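Local structure of putative phosphatase (DUF442) (Shewanella putrefaciens CN-32, 3GXH) at residues Asn46-Pro49 with Asp50-Asp54. The protein is a putative phosphatase of the DSP-PTPase type, probably hydrolysing phosphate esters on a substrate not yet identified. Sequence-based numbering, arbitrary orientation.
Sequences NLMP and DSSKD
P49 and S52 close a type I beta turn in the loop that leaves parallel strand 43-46 of the phosphatase-type alpha/beta domain and leads to helix 59-65. The evidence is the backbone bond from S52 N to P49 O, 3.0 Å long with an N-H...O angle of 162°. An Asx turn precedes it and an ST turn starts from its last residue, S52. In the first, N46 OD1 accepts from M48 N at 2.9 Å, at the strand end; in the second, S52 OG accepts from D54 N at 3.1 Å.

One water links the end of strand 43-46 to the start of the loop. It accepts from N46 ND2 and donates to M48 O at 2.8 Å and to D50 OD1 at 2.9 Å, bridging an amide and a carboxylate too far apart to bond directly, with N46 ND2 and D50 OD1 separated by 4.4 Å. N46 ND2 also bonds Y70 OH, and D50 N bonds Y72 OH, tying the loop to neighbouring strand 69-72.

Nonpolar contact comes mainly from selenomethionine M48, which was modelled in two conformers, so its contacts are less certain. In one of them, with CG opposite the backbone N (chi1 175°) and the chain extended beyond it, the methyl reaches the S52 end of the turn, beside D54. There M48 CE approaches D54 CB at 3.6 Å, the two side chains crossing nearly at right angles.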
ATOM      1  N   ASN A  46       6.212  -0.956  -2.492  1.00  9.77           N
ATOM      2  CA  ASN A  46       6.718   0.015  -1.518  1.00  9.56           C
ATOM      3  C   ASN A  46       6.569   1.397  -2.083  1.00 10.31           C
ATOM      4  O   ASN A  46       7.116   1.723  -3.138  1.00 10.47           O
ATOM      5  CB  ASN A  46       8.189  -0.268  -1.262  1.00  9.75           C
ATOM      6  CG  ASN A  46       8.825   0.686  -0.290  1.00  9.70           C
ATOM      7  OD1 ASN A  46       8.128   1.440   0.444  1.00 10.60           O
ATOM      8  ND2 ASN A  46      10.168   0.701  -0.323  1.00 10.77           N
ATOM      9  N   LEU A  47       5.767   2.217  -1.389  1.00 10.79           N
ATOM     10  CA  LEU A  47       5.522   3.643  -1.745  1.00 10.68           C
ATOM     11  C   LEU A  47       6.387   4.629  -0.952  1.00 10.41           C
ATOM     12  O   LEU A  47       6.288   5.822  -1.164  1.00 10.89           O
ATOM     13  CB  LEU A  47       4.047   4.017  -1.547  1.00  9.73           C
ATOM     14  CG  LEU A  47       3.007   3.127  -2.189  1.00 10.22           C
ATOM     15  CD1 LEU A  47       1.607   3.641  -1.888  1.00 12.94           C
ATOM     16  CD2 LEU A  47       3.201   2.932  -3.710  1.00 11.49           C
HETATM   17  N   MSE A  48       7.180   4.113  -0.021  1.00 10.39           N
HETATM   18  CA  MSE A  48       8.022   4.945   0.827  0.70 10.32           C
HETATM   19  C   MSE A  48       9.330   5.295   0.141  1.00 11.60           C
HETATM   20  O   MSE A  48      10.099   4.412  -0.179  1.00 10.97           O
HETATM   21  CB  MSE A  48       8.299   4.189   2.122  0.70 11.32           C
HETATM   22  CG  MSE A  48       9.260   4.864   3.071  0.70 11.72           C
HETATM   23 SE   MSE A  48       9.470   3.790   4.663  0.60  9.00          SE
HETATM   24  CE  MSE A  48      10.334   5.109   5.820  0.70 12.17           C
ATOM     25  N   PRO A  49       9.638   6.578  -0.028  1.00 10.48           N
ATOM     26  CA  PRO A  49      10.925   6.920  -0.627  1.00 11.52           C
ATOM     27  C   PRO A  49      12.107   6.359   0.165  1.00 10.99           C
ATOM     28  O   PRO A  49      12.180   6.463   1.411  1.00 11.66           O
ATOM     29  CB  PRO A  49      10.934   8.467  -0.583  1.00 12.54           C
ATOM     30  CG  PRO A  49       9.501   8.854  -0.605  1.00 14.67           C
ATOM     31  CD  PRO A  49       8.829   7.785   0.233  1.00 12.03           C
ATOM     32  N   ASP A  50      13.081   5.817  -0.580  1.00 10.94           N
ATOM     33  CA  ASP A  50      14.316   5.269  -0.004  1.00 10.86           C
ATOM     34  C   ASP A  50      15.060   6.372   0.740  1.00 11.12           C
ATOM     35  O   ASP A  50      15.816   6.072   1.657  1.00 11.56           O
ATOM     36  CB  ASP A  50      15.244   4.766  -1.122  1.00 11.46           C
ATOM     37  CG  ASP A  50      14.819   3.455  -1.758  1.00 12.13           C
ATOM     38  OD1 ASP A  50      14.049   2.686  -1.193  1.00 12.04           O
ATOM     39  OD2 ASP A  50      15.401   3.217  -2.848  1.00 14.44           O
ATOM     40  N   SER A  51      14.874   7.622   0.315  1.00 11.32           N
ATOM     41  CA  SER A  51      15.544   8.760   0.960  1.00 11.28           C
ATOM     42  C   SER A  51      15.093   9.032   2.382  1.00 13.98           C
ATOM     43  O   SER A  51      15.790   9.739   3.114  1.00 14.33           O
ATOM     44  CB  SER A  51      15.404  10.022   0.109  1.00 12.37           C
ATOM     45  OG  SER A  51      14.060  10.381  -0.014  1.00 15.73           O
ATOM     46  N   SER A  52      13.971   8.475   2.814  1.00 11.24           N
ATOM     47  CA  SER A  52      13.509   8.644   4.183  1.00 12.94           C
ATOM     48  C   SER A  52      14.544   8.049   5.148  1.00 13.13           C
ATOM     49  O   SER A  52      15.106   6.975   4.931  1.00 12.72           O
ATOM     50  CB  SER A  52      12.214   7.906   4.396  1.00 13.35           C
ATOM     51  OG  SER A  52      11.985   7.870   5.824  1.00 17.75           O
ATOM     52  N   LYS A  53      14.813   8.772   6.250  1.00 14.73           N
ATOM     53  CA  LYS A  53      15.800   8.292   7.203  0.70 14.78           C
ATOM     54  C   LYS A  53      15.308   7.016   7.887  1.00 11.96           C
ATOM     55  O   LYS A  53      16.099   6.260   8.406  1.00 12.80           O
ATOM     56  CB  LYS A  53      16.095   9.332   8.277  0.70 18.06           C
ATOM     57  CG  LYS A  53      14.874   9.659   9.013  0.70 16.39           C
ATOM     58  N   ASP A  54      14.018   6.745   7.816  1.00 11.88           N
ATOM     59  CA  ASP A  54      13.449   5.556   8.431  1.00 10.72           C
ATOM     60  C   ASP A  54      13.443   4.338   7.505  1.00 11.48           C
ATOM     61  O   ASP A  54      13.180   3.206   7.942  1.00 11.32           O
ATOM     62  CB  ASP A  54      12.057   5.829   8.896  1.00 11.53           C
ATOM     63  CG  ASP A  54      12.009   6.892   9.954  1.00 12.28           C
ATOM     64  OD1 ASP A  54      12.418   6.626  11.088  1.00 13.12           O
ATOM     65  OD2 ASP A  54      11.587   8.054   9.623  1.00 15.28           O
TER
HETATM   66  O   HOH W   1      12.050   2.717   0.873  1.00 12.74           O